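Local coordinates for glycosyl hydrolase, family 38 (Enterococcus faecalis, PDB 5KBP), which probably hydrolyses alpha-mannosidic linkages in carbohydrates and binds calcium, at residues A717-H722 against G744-T749; K558-E563 against F776-S781; D450-V453 against K459-A462; L490-S495 against F507-G512. One frame throughout, in Å; residues are numbered along the deposited sequence.

How the contacts relate
The four contacts form two groups. Contacts 3 and 4 come first along the chain, within residues 450-512, with centres 6 Å apart; strands 451-454 and 503-511 are neighbours in one antiparallel sheet, and contact 4 joins that sheet to the three-stranded one containing 483-499. Contacts 1 and 2, centres 10 Å apart, lie between two large antiparallel sheets, one holding strands 718-722 and 772-783, the other 555-566 and 745-753. Segments 717-722 and 744-749 both fall between the two segments of contact 2. Centres of contacts in different groups lie 33 to 41 Å apart. Each group thus reports on a separate sheet-on-sheet core of the C-terminal half, away from the calcium-binding residues.

Contact 1: A717-H722 against G744-T749; sequences AFVNVH and GTIAVT
Ile-746 packs against Val-719 and Val-721 where two antiparallel sheets face each other, an arrangement consistent with the beta supersandwich of the galactose mutarotase-like clan. Strand 718-722 belongs to one of these large sheets and strand 745-753 to the other, and the close contacts are between side chains. The two valines, with Asn-720 between them, lie on the same face of their strand and receive the two branches of the isoleucine separately. Ile-746 CG2 approaches Val-719 CG1 to 3.7 Å. On the other branch, Ile-746 CD1 lies 3.8 Å from Val-721 CG2, and Val-721 CG2 is also 3.9 Å from Ile-746 CG1. In both pairs the side chains run past one another in opposite senses, overlapping alongside. Val-719 offers CG1 from between its own N and carbonyl carbon (chi1 55°). Thr-680 touches both Val-721 and Ile-746, closing the same core.

Packing between the segments slackens toward Val-748: its side chain also leans inward, but Val-748 CG2 stays 4.8 Å from Val-719 CG1, and the residue rests instead on Ile-730 and Leu-735. On the opposite face of strand 718-722 the character changes to polar and aromatic under helix 789-799, where Phe-718 stacks on Tyr-793 and Asn-720 ND2 bonds to Thr-729 and His-783. There the partly exposed His-722 reaches back along its own strand: ND1 donates to Asn-720 OD1 at 2.7 Å, with an N-H...O angle of 151° and the oxygen 17° out of the imidazole plane.

Contact 2: K558-E563 against F776-S781; sequences KLLTFE and FKYGLS. With SO4 (sulfate ion), chain K.
This is a buried, mainly apolar contact between opposed beta sheets: Leu-559, Leu-560 and Phe-562 of strand 555-566 meet Tyr-778 and Leu-780 of strand 772-783. The touching parts run 154° apart, and the nearest CA atoms, those of Leu-560 and Leu-780, are 9.5 Å from each other, a spacing bridged by side chains. Leu-559 and Leu-780 meet methyl to methyl, CD1 to CD1 at 3.7 Å, their side chains crossing at about a right angle.

Tyr-778 carries the other half. Leu-560 CD1 comes in at the edge of its ring, near the ring plane, 3.6 Å from Tyr-778 CE2 and closer still, 3.3 Å, to Tyr-778 OH. The hydroxyl in turn reaches the edge of the Phe-562 ring, with Tyr-778 OH 3.5 Å from Phe-562 CZ. Buried among carbons, that oxygen is satisfied by a hydrogen bond with Thr-663 OG1, which helps fix where the ring points.

At the outer end of 558-563, the extended Lys-558 chain carries NZ to within 2.9 Å of O4 of a sulfate ion, probably from the crystallisation liquor. Thr-561 OG1 donates to Lys-558 O, closing the bend. Lys-558 and Leu-560 both have positive phi, and each opens a G1 beta bulge, Lys-558/Leu-559 opposite Leu-545 and Leu-560/Thr-561 opposite Leu-677, kinking an inner strand of what is consistent with a mutarotase-like beta supersandwich.

Contact 3: D450-V453 against K459-A462; sequences DYQV and KAVA
Val-453 and Val-461 bring together the two arms of a short beta hairpin, strand 451-454 and the weakly bonded strand 460-461, at the surface of the protein. Along the first arm, Asp-450 leads in at an exposed position, and its OD2 accepts from the backbone N of Thr-514. Tyr-451 follows, buried, with its side chain against Leu-490 of strand 483-499 and Leu-509 of strand 503-511.

Gln-452 is the first residue to touch the second arm. Its chain is fully stretched, CG lying anti to the backbone N (chi1 175°) and CD continuing that line, which carries the amide out beside Ala-460: Gln-452 OE1 lies 3.3 Å from Ala-460 CB, while Gln-452 CD is 3.7 Å from the same methyl. The amide's rotation is held from its other end, because NE2 donates to Glu-513 O.

Val-453 supplies the polar link. Its carbonyl oxygen accepts from Val-461 N at 2.6 Å, a short, nearly linear bond (N-H...O angle 173°), though the donor stands 37° above the carbonyl plane. Ala-460 CA adds a CA-H...O contact to the same oxygen at 3.3 Å. Beside this, Val-453 CG1 packs on Val-461 CB at 3.9 Å.

Val-453 itself packs inward, resting also on Phe-507 of strand 503-511 and on Leu-494 of strand 483-499 in the sheet beyond. By its pairing, strand 451-454 lies between strand 503-511 and the short strand 460-461.

Contact 4: L490-S495 against F507-G512; sequences LTVELS and FALIQG
Leu-509 packs its isobutyl group on Leu-490 and Val-492 of the facing strand, in the core between two antiparallel sheets. Starting at the backbone, Leu-509 CB is still 5.7 Å from Val-492 CG2, too far to touch. One bond on, Leu-509 CG has closed to 4.5 Å from the same methyl. The two tips then divide. Leu-509 CD1 meets Val-492 CG2 at 3.7 Å and, on another flank, approaches Val-453 CG2 of the neighbouring hairpin to 3.7 Å. Leu-509 CD2 also lies against the Val-492 methyl and reaches Leu-490 CD2 at 4.2 Å, so Val-492 CG2 nestles against both ends of the fork.

The side chains are inclined differently in the two pairs: Leu-490 and Leu-509 cross at about a right angle, whereas Val-492 and Leu-509 run past each other in opposite senses. At the other end, Leu-494 CD1 sits over one face of the Phe-507 ring, 4.3 Å from Phe-507 CD2, a looser fit, with Phe-507 partly exposed.

The segment axes approach to 10.5 Å with their directions 122° apart, as expected of strands stacked across a core rather than paired within a sheet. Strand 483-499 is the middle of three, flanked by 416-430 and 463-475, while strand 503-511 pairs with 404-410 and 451-454; the latter adds Tyr-451 against Leu-490.

Contact 1: A717-H722 against G744-T749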
loop_
_atom_site.group_PDB
_atom_site.type_symbol
_atom_site.label_atom_id
_atom_site.label_comp_id
_atom_site.label_asym_id
_atom_site.label_seq_id
_atom_site.Cartn_x
_atom_site.Cartn_y
_atom_site.Cartn_z
ATOM N N ALA A 717 -0.671 4.418 -27.226
ATOM C CA ALA A 717 0.467 3.602 -27.627
ATOM C C ALA A 717 1.390 4.282 -28.628
ATOM O O ALA A 717 2.572 3.931 -28.687
ATOM C CB ALA A 717 -0.016 2.272 -28.216
ATOM N N PHE A 718 0.900 5.244 -29.409
ATOM C CA PHE A 718 1.725 5.823 -30.463
ATOM C C PHE A 718 1.170 7.177 -30.885
ATOM O O PHE A 718 0.072 7.579 -30.495
ATOM C CB PHE A 718 1.816 4.883 -31.671
ATOM C CG PHE A 718 0.480 4.501 -32.244
ATOM C CD1 PHE A 718 -0.163 5.328 -33.152
ATOM C CD2 PHE A 718 -0.134 3.313 -31.880
ATOM C CE1 PHE A 718 -1.392 4.983 -33.679
ATOM C CE2 PHE A 718 -1.362 2.961 -32.407
ATOM C CZ PHE A 718 -1.991 3.798 -33.308
ATOM N N VAL A 719 1.960 7.870 -31.704
ATOM C CA VAL A 719 1.561 9.099 -32.382
ATOM C C VAL A 719 2.245 9.109 -33.745
ATOM O O VAL A 719 3.395 8.676 -33.874
ATOM C CB VAL A 719 1.921 10.353 -31.556
ATOM C CG1 VAL A 719 3.399 10.358 -31.202
ATOM C CG2 VAL A 719 1.550 11.616 -32.312
ATOM N N ASN A 720 1.534 9.586 -34.767
ATOM C CA ASN A 720 2.004 9.490 -36.142
ATOM C C ASN A 720 1.870 10.825 -36.859
ATOM O O ASN A 720 0.926 11.582 -36.617
ATOM C CB ASN A 720 1.230 8.409 -36.908
ATOM C CG ASN A 720 1.595 8.356 -38.378
ATOM O OD1 ASN A 720 0.969 9.014 -39.209
ATOM N ND2 ASN A 720 2.615 7.572 -38.708
ATOM N N VAL A 721 2.826 11.101 -37.745
ATOM C CA VAL A 721 2.798 12.252 -38.640
ATOM C C VAL A 721 3.177 11.760 -40.029
ATOM O O VAL A 721 4.219 11.120 -40.198
ATOM C CB VAL A 721 3.758 13.366 -38.179
ATOM C CG1 VAL A 721 3.977 14.376 -39.294
ATOM C CG2 VAL A 721 3.218 14.053 -36.932
ATOM N N HIS A 722 2.334 12.048 -41.018
ATOM C CA HIS A 722 2.569 11.534 -42.358
ATOM C C HIS A 722 1.928 12.449 -43.390
ATOM O O HIS A 722 0.973 13.175 -43.103
ATOM C CB HIS A 722 2.023 10.108 -42.514
ATOM C CG HIS A 722 0.529 10.032 -42.549
ATOM N ND1 HIS A 722 -0.238 9.908 -41.411
ATOM C CD2 HIS A 722 -0.341 10.060 -43.587
ATOM C CE1 HIS A 722 -1.516 9.864 -41.745
ATOM N NE2 HIS A 722 -1.606 9.954 -43.060
ATOM N N GLY A 744 6.530 20.271 -37.434
ATOM C CA GLY A 744 6.309 18.847 -37.563
ATOM C C GLY A 744 7.065 17.984 -36.581
ATOM O O GLY A 744 7.012 16.754 -36.693
ATOM N N THR A 745 7.762 18.580 -35.618
ATOM C CA THR A 745 8.527 17.804 -34.650
ATOM C C THR A 745 7.593 17.145 -33.645
ATOM O O THR A 745 6.791 17.821 -32.993
ATOM C CB THR A 745 9.532 18.697 -33.930
ATOM O OG1 THR A 745 10.501 19.178 -34.870
ATOM C CG2 THR A 745 10.236 17.921 -32.824
ATOM N N ILE A 746 7.694 15.825 -33.524
ATOM C CA ILE A 746 6.979 15.096 -32.481
ATOM C C ILE A 746 7.820 15.139 -31.212
ATOM O O ILE A 746 8.959 14.662 -31.195
ATOM C CB ILE A 746 6.696 13.649 -32.905
ATOM C CG1 ILE A 746 5.927 13.619 -34.226
ATOM C CG2 ILE A 746 5.916 12.929 -31.821
ATOM C CD1 ILE A 746 5.640 12.221 -34.724
ATOM N N ALA A 747 7.264 15.714 -30.152
ATOM C CA ALA A 747 7.939 15.819 -28.865
ATOM C C ALA A 747 7.176 14.970 -27.858
ATOM O O ALA A 747 6.031 15.284 -27.515
ATOM C CB ALA A 747 8.026 17.274 -28.408
ATOM N N VAL A 748 7.805 13.895 -27.391
ATOM C CA VAL A 748 7.224 13.016 -26.384
ATOM C C VAL A 748 7.797 13.396 -25.028
ATOM O O VAL A 748 9.021 13.425 -24.848
ATOM C CB VAL A 748 7.497 11.536 -26.704
ATOM C CG1 VAL A 748 7.000 10.651 -25.569
ATOM C CG2 VAL A 748 6.841 11.144 -28.020
ATOM N N THR A 749 6.917 13.693 -24.075
ATOM C CA THR A 749 7.344 14.068 -22.734
ATOM C C THR A 749 7.750 12.822 -21.959
ATOM O O THR A 749 6.960 11.882 -21.823
ATOM C CB THR A 749 6.229 14.809 -22.001
ATOM O OG1 THR A 749 5.887 15.994 -22.728
ATOM C CG2 THR A 749 6.679 15.188 -20.596
#

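Contact 2: K558-E563 against F776-S781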
loop_
_atom_site.group_PDB
_atom_site.type_symbol
_atom_site.label_atom_id
_atom_site.label_comp_id
_atom_site.label_asym_id
_atom_site.label_seq_id
_atom_site.Cartn_x
_atom_site.Cartn_y
_atom_site.Cartn_z
ATOM N N LYS A 558 18.348 14.684 -37.006
ATOM C CA LYS A 558 18.182 15.277 -35.679
ATOM C C LYS A 558 17.153 14.536 -34.830
ATOM O O LYS A 558 16.544 15.124 -33.930
ATOM C CB LYS A 558 17.824 16.764 -35.775
ATOM C CG LYS A 558 18.869 17.598 -36.496
ATOM C CD LYS A 558 18.441 19.049 -36.604
ATOM C CE LYS A 558 19.487 19.871 -37.332
ATOM N NZ LYS A 558 19.098 21.300 -37.468
ATOM N N LEU A 559 16.953 13.249 -35.090
ATOM C CA LEU A 559 16.036 12.451 -34.294
ATOM C C LEU A 559 16.674 12.078 -32.960
ATOM O O LEU A 559 17.900 12.021 -32.828
ATOM C CB LEU A 559 15.628 11.191 -35.055
ATOM C CG LEU A 559 14.896 11.417 -36.381
ATOM C CD1 LEU A 559 14.682 10.100 -37.112
ATOM C CD2 LEU A 559 13.570 12.118 -36.138
ATOM N N LEU A 560 15.820 11.822 -31.967
ATOM C CA LEU A 560 16.247 11.479 -30.609
ATOM C C LEU A 560 17.065 12.613 -29.989
ATOM O O LEU A 560 18.181 12.417 -29.501
ATOM C CB LEU A 560 17.024 10.158 -30.589
ATOM C CG LEU A 560 17.189 9.457 -29.238
ATOM C CD1 LEU A 560 15.854 8.913 -28.755
ATOM C CD2 LEU A 560 18.235 8.353 -29.320
ATOM N N THR A 561 16.498 13.816 -30.020
ATOM C CA THR A 561 17.088 14.984 -29.378
ATOM C C THR A 561 16.336 15.271 -28.085
ATOM O O THR A 561 15.101 15.311 -28.077
ATOM C CB THR A 561 17.045 16.203 -30.301
ATOM O OG1 THR A 561 17.880 15.970 -31.443
ATOM C CG2 THR A 561 17.530 17.448 -29.573
ATOM N N PHE A 562 17.078 15.465 -27.000
ATOM C CA PHE A 562 16.494 15.680 -25.684
ATOM C C PHE A 562 16.437 17.167 -25.361
ATOM O O PHE A 562 17.351 17.926 -25.700
ATOM C CB PHE A 562 17.288 14.930 -24.612
ATOM C CG PHE A 562 17.271 13.439 -24.788
ATOM C CD1 PHE A 562 16.175 12.696 -24.383
ATOM C CD2 PHE A 562 18.343 12.783 -25.368
ATOM C CE1 PHE A 562 16.152 11.323 -24.549
ATOM C CE2 PHE A 562 18.326 11.411 -25.536
ATOM C CZ PHE A 562 17.228 10.681 -25.126
ATOM N N GLU A 563 15.354 17.575 -24.702
ATOM C CA GLU A 563 15.102 18.975 -24.392
ATOM C C GLU A 563 14.552 19.079 -22.980
ATOM O O GLU A 563 13.565 18.416 -22.646
ATOM C CB GLU A 563 14.114 19.590 -25.388
ATOM C CG GLU A 563 13.730 21.029 -25.090
ATOM C CD GLU A 563 12.419 21.423 -25.740
ATOM O OE1 GLU A 563 11.353 21.085 -25.184
ATOM O OE2 GLU A 563 12.454 22.061 -26.813
ATOM N N PHE A 776 12.693 4.911 -19.527
ATOM C CA PHE A 776 11.631 5.213 -20.478
ATOM C C PHE A 776 11.823 4.360 -21.724
ATOM O O PHE A 776 12.879 4.415 -22.363
ATOM C CB PHE A 776 11.626 6.698 -20.837
ATOM C CG PHE A 776 11.728 7.607 -19.646
ATOM C CD1 PHE A 776 10.627 7.842 -18.842
ATOM C CD2 PHE A 776 12.928 8.223 -19.329
ATOM C CE1 PHE A 776 10.720 8.674 -17.740
ATOM C CE2 PHE A 776 13.027 9.058 -18.232
ATOM C CZ PHE A 776 11.920 9.284 -17.436
ATOM N N LYS A 777 10.803 3.575 -22.066
ATOM C CA LYS A 777 10.831 2.695 -23.227
ATOM C C LYS A 777 9.957 3.288 -24.323
ATOM O O LYS A 777 8.766 3.536 -24.107
ATOM C CB LYS A 777 10.359 1.288 -22.861
ATOM C CG LYS A 777 11.270 0.561 -21.886
ATOM C CD LYS A 777 10.776 -0.850 -21.617
ATOM C CE LYS A 777 11.692 -1.581 -20.650
ATOM N NZ LYS A 777 11.222 -2.966 -20.374
ATOM N N TYR A 778 10.548 3.506 -25.493
ATOM C CA TYR A 778 9.844 4.072 -26.636
ATOM C C TYR A 778 10.576 3.633 -27.900
ATOM O O TYR A 778 11.638 3.008 -27.837
ATOM C CB TYR A 778 9.738 5.598 -26.519
ATOM C CG TYR A 778 11.057 6.319 -26.322
ATOM C CD1 TYR A 778 11.706 6.302 -25.092
ATOM C CD2 TYR A 778 11.638 7.037 -27.357
ATOM C CE1 TYR A 778 12.906 6.964 -24.907
ATOM C CE2 TYR A 778 12.838 7.704 -27.179
ATOM C CZ TYR A 778 13.467 7.664 -25.953
ATOM O OH TYR A 778 14.660 8.325 -25.767
ATOM N N GLY A 779 9.996 3.954 -29.055
ATOM C CA GLY A 779 10.587 3.504 -30.302
ATOM C C GLY A 779 10.089 4.283 -31.499
ATOM O O GLY A 779 9.180 5.110 -31.406
ATOM N N LEU A 780 10.707 3.986 -32.641
ATOM C CA LEU A 780 10.455 4.684 -33.893
ATOM C C LEU A 780 10.145 3.671 -34.985
ATOM O O LEU A 780 10.714 2.575 -35.006
ATOM C CB LEU A 780 11.670 5.546 -34.286
ATOM C CG LEU A 780 11.695 6.366 -35.580
ATOM C CD1 LEU A 780 12.562 7.601 -35.387
ATOM C CD2 LEU A 780 12.222 5.539 -36.747
ATOM N N SER A 781 9.248 4.047 -35.893
ATOM C CA SER A 781 8.887 3.190 -37.015
ATOM C C SER A 781 8.536 4.063 -38.209
ATOM O O SER A 781 7.705 4.969 -38.093
ATOM C CB SER A 781 7.711 2.275 -36.657
ATOM O OG SER A 781 7.388 1.421 -37.740
HETATM S S SO4 K . 20.387 21.616 -40.845
HETATM O O1 SO4 K . 19.659 20.356 -40.966
HETATM O O2 SO4 K . 21.661 21.379 -40.173
HETATM O O3 SO4 K . 20.634 22.164 -42.176
HETATM O O4 SO4 K . 19.595 22.564 -40.068
#

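Contact 3: D450-V453 against K459-A462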
loop_
_atom_site.group_PDB
_atom_site.type_symbol
_atom_site.label_atom_id
_atom_site.label_comp_id
_atom_site.label_asym_id
_atom_site.label_seq_id
_atom_site.Cartn_x
_atom_site.Cartn_y
_atom_site.Cartn_z
ATOM N N ASP A 450 28.491 -27.306 -24.773
ATOM C CA ASP A 450 27.870 -26.505 -25.818
ATOM C C ASP A 450 26.517 -27.107 -26.174
ATOM O O ASP A 450 26.404 -28.319 -26.381
ATOM C CB ASP A 450 28.767 -26.432 -27.051
ATOM C CG ASP A 450 28.278 -25.416 -28.064
ATOM O OD1 ASP A 450 27.616 -24.440 -27.652
ATOM O OD2 ASP A 450 28.557 -25.589 -29.269
ATOM N N TYR A 451 25.492 -26.264 -26.232
ATOM C CA TYR A 451 24.132 -26.716 -26.474
ATOM C C TYR A 451 23.625 -26.226 -27.824
ATOM O O TYR A 451 24.198 -25.328 -28.447
ATOM C CB TYR A 451 23.191 -26.252 -25.355
ATOM C CG TYR A 451 23.319 -27.069 -24.091
ATOM C CD1 TYR A 451 22.550 -28.210 -23.898
ATOM C CD2 TYR A 451 24.214 -26.707 -23.094
ATOM C CE1 TYR A 451 22.667 -28.965 -22.744
ATOM C CE2 TYR A 451 24.338 -27.453 -21.937
ATOM C CZ TYR A 451 23.562 -28.582 -21.767
ATOM O OH TYR A 451 23.682 -29.329 -20.617
ATOM N N GLN A 452 22.526 -26.835 -28.263
ATOM C CA GLN A 452 21.956 -26.597 -29.581
ATOM C C GLN A 452 20.439 -26.600 -29.474
ATOM O O GLN A 452 19.864 -27.418 -28.751
ATOM C CB GLN A 452 22.429 -27.666 -30.577
ATOM C CG GLN A 452 21.800 -27.594 -31.956
ATOM C CD GLN A 452 22.281 -28.710 -32.863
ATOM O OE1 GLN A 452 21.478 -29.447 -33.438
ATOM N NE2 GLN A 452 23.595 -28.843 -32.994
ATOM N N VAL A 453 19.795 -25.686 -30.194
ATOM C CA VAL A 453 18.339 -25.570 -30.187
ATOM C C VAL A 453 17.774 -26.370 -31.351
ATOM O O VAL A 453 18.277 -26.287 -32.478
ATOM C CB VAL A 453 17.904 -24.098 -30.266
ATOM C CG1 VAL A 453 16.384 -23.988 -30.224
ATOM C CG2 VAL A 453 18.534 -23.303 -29.140
ATOM N N LYS A 459 15.351 -30.463 -36.477
ATOM C CA LYS A 459 16.202 -29.559 -37.235
ATOM C C LYS A 459 16.757 -28.475 -36.321
ATOM O O LYS A 459 16.015 -27.850 -35.557
ATOM C CB LYS A 459 15.417 -28.939 -38.392
ATOM C CG LYS A 459 16.191 -27.903 -39.192
ATOM C CD LYS A 459 17.523 -28.449 -39.687
ATOM C CE LYS A 459 17.337 -29.599 -40.664
ATOM N NZ LYS A 459 18.651 -30.133 -41.122
ATOM N N ALA A 460 18.067 -28.256 -36.401
ATOM C CA ALA A 460 18.721 -27.282 -35.540
ATOM C C ALA A 460 18.253 -25.871 -35.866
ATOM O O ALA A 460 18.156 -25.482 -37.033
ATOM C CB ALA A 460 20.238 -27.379 -35.687
ATOM N N VAL A 461 17.961 -25.101 -34.820
ATOM C CA VAL A 461 17.544 -23.709 -34.947
ATOM C C VAL A 461 18.716 -22.815 -34.570
ATOM O O VAL A 461 19.427 -23.083 -33.593
ATOM C CB VAL A 461 16.315 -23.414 -34.066
ATOM C CG1 VAL A 461 15.829 -21.986 -34.283
ATOM C CG2 VAL A 461 15.205 -24.413 -34.354
ATOM N N ALA A 462 18.925 -21.756 -35.348
ATOM C CA ALA A 462 20.015 -20.831 -35.075
ATOM C C ALA A 462 19.802 -20.132 -33.738
ATOM O O ALA A 462 18.695 -19.687 -33.420
ATOM C CB ALA A 462 20.131 -19.799 -36.196
#

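Contact 4: L490-S495 against F507-G512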
loop_
_atom_site.group_PDB
_atom_site.type_symbol
_atom_site.label_atom_id
_atom_site.label_comp_id
_atom_site.label_asym_id
_atom_site.label_seq_id
_atom_site.Cartn_x
_atom_site.Cartn_y
_atom_site.Cartn_z
ATOM N N LEU A 490 20.887 -21.616 -18.344
ATOM C CA LEU A 490 21.480 -21.172 -19.596
ATOM C C LEU A 490 20.508 -20.230 -20.290
ATOM O O LEU A 490 19.309 -20.520 -20.378
ATOM C CB LEU A 490 21.814 -22.361 -20.499
ATOM C CG LEU A 490 22.975 -22.132 -21.468
ATOM C CD1 LEU A 490 24.204 -21.656 -20.708
ATOM C CD2 LEU A 490 23.283 -23.396 -22.250
ATOM N N THR A 491 21.023 -19.103 -20.769
ATOM C CA THR A 491 20.224 -18.075 -21.428
ATOM C C THR A 491 20.484 -18.158 -22.927
ATOM O O THR A 491 21.587 -17.847 -23.390
ATOM C CB THR A 491 20.564 -16.691 -20.879
ATOM O OG1 THR A 491 20.233 -16.636 -19.484
ATOM C CG2 THR A 491 19.792 -15.621 -21.620
ATOM N N VAL A 492 19.471 -18.579 -23.681
ATOM C CA VAL A 492 19.587 -18.817 -25.115
ATOM C C VAL A 492 18.857 -17.709 -25.859
ATOM O O VAL A 492 17.782 -17.266 -25.439
ATOM C CB VAL A 492 19.029 -20.203 -25.495
ATOM C CG1 VAL A 492 19.250 -20.484 -26.972
ATOM C CG2 VAL A 492 19.671 -21.284 -24.639
ATOM N N GLU A 493 19.443 -17.264 -26.969
ATOM C CA GLU A 493 18.904 -16.177 -27.774
ATOM C C GLU A 493 18.364 -16.747 -29.079
ATOM O O GLU A 493 19.099 -17.409 -29.820
ATOM C CB GLU A 493 19.977 -15.123 -28.045
ATOM C CG GLU A 493 19.444 -13.786 -28.520
ATOM C CD GLU A 493 20.531 -12.734 -28.628
ATOM O OE1 GLU A 493 21.669 -13.088 -29.002
ATOM O OE2 GLU A 493 20.250 -11.554 -28.330
ATOM N N LEU A 494 17.088 -16.493 -29.359
ATOM C CA LEU A 494 16.441 -16.966 -30.573
ATOM C C LEU A 494 15.971 -15.787 -31.413
ATOM O O LEU A 494 15.643 -14.719 -30.888
ATOM C CB LEU A 494 15.246 -17.880 -30.255
ATOM C CG LEU A 494 15.534 -19.216 -29.565
ATOM C CD1 LEU A 494 14.258 -20.031 -29.429
ATOM C CD2 LEU A 494 16.588 -19.998 -30.329
ATOM N N SER A 495 15.943 -15.992 -32.727
ATOM C CA SER A 495 15.470 -14.994 -33.684
ATOM C C SER A 495 14.131 -15.476 -34.234
ATOM O O SER A 495 14.086 -16.334 -35.120
ATOM C CB SER A 495 16.488 -14.778 -34.800
ATOM O OG SER A 495 16.025 -13.821 -35.737
ATOM N N PHE A 507 10.457 -25.793 -28.571
ATOM C CA PHE A 507 11.849 -26.040 -28.917
ATOM C C PHE A 507 12.491 -26.842 -27.791
ATOM O O PHE A 507 11.872 -27.102 -26.757
ATOM C CB PHE A 507 12.602 -24.727 -29.165
ATOM C CG PHE A 507 11.987 -23.868 -30.235
ATOM C CD1 PHE A 507 12.325 -24.047 -31.566
ATOM C CD2 PHE A 507 11.073 -22.881 -29.908
ATOM C CE1 PHE A 507 11.763 -23.259 -32.551
ATOM C CE2 PHE A 507 10.506 -22.088 -30.890
ATOM C CZ PHE A 507 10.852 -22.278 -32.212
ATOM N N ALA A 508 13.744 -27.241 -27.994
ATOM C CA ALA A 508 14.460 -28.011 -26.989
ATOM C C ALA A 508 15.937 -27.660 -27.040
ATOM O O ALA A 508 16.437 -27.126 -28.034
ATOM C CB ALA A 508 14.265 -29.519 -27.180
ATOM N N LEU A 509 16.634 -27.975 -25.952
ATOM C CA LEU A 509 18.056 -27.687 -25.800
ATOM C C LEU A 509 18.790 -29.010 -25.639
ATOM O O LEU A 509 18.683 -29.661 -24.593
ATOM C CB LEU A 509 18.298 -26.769 -24.602
ATOM C CG LEU A 509 19.424 -25.740 -24.712
ATOM C CD1 LEU A 509 19.139 -24.760 -25.837
ATOM C CD2 LEU A 509 19.595 -25.007 -23.393
ATOM N N ILE A 510 19.526 -29.412 -26.671
ATOM C CA ILE A 510 20.289 -30.652 -26.646
ATOM C C ILE A 510 21.774 -30.320 -26.681
ATOM O O ILE A 510 22.189 -29.225 -27.074
ATOM C CB ILE A 510 19.917 -31.591 -27.811
ATOM C CG1 ILE A 510 20.257 -30.939 -29.153
ATOM C CG2 ILE A 510 18.447 -31.954 -27.750
ATOM C CD1 ILE A 510 20.044 -31.849 -30.343
ATOM N N GLN A 511 22.584 -31.289 -26.258
ATOM C CA GLN A 511 24.030 -31.127 -26.327
ATOM C C GLN A 511 24.498 -31.272 -27.768
ATOM O O GLN A 511 24.152 -32.240 -28.452
ATOM C CB GLN A 511 24.728 -32.151 -25.436
ATOM C CG GLN A 511 24.439 -31.992 -23.955
ATOM C CD GLN A 511 25.488 -32.660 -23.089
ATOM O OE1 GLN A 511 26.588 -32.964 -23.550
ATOM N NE2 GLN A 511 25.152 -32.890 -21.825
ATOM N N GLY A 512 25.285 -30.310 -28.225
ATOM C CA GLY A 512 25.795 -30.340 -29.580
ATOM C C GLY A 512 26.349 -28.990 -29.965
ATOM O O GLY A 512 26.250 -28.011 -29.219
#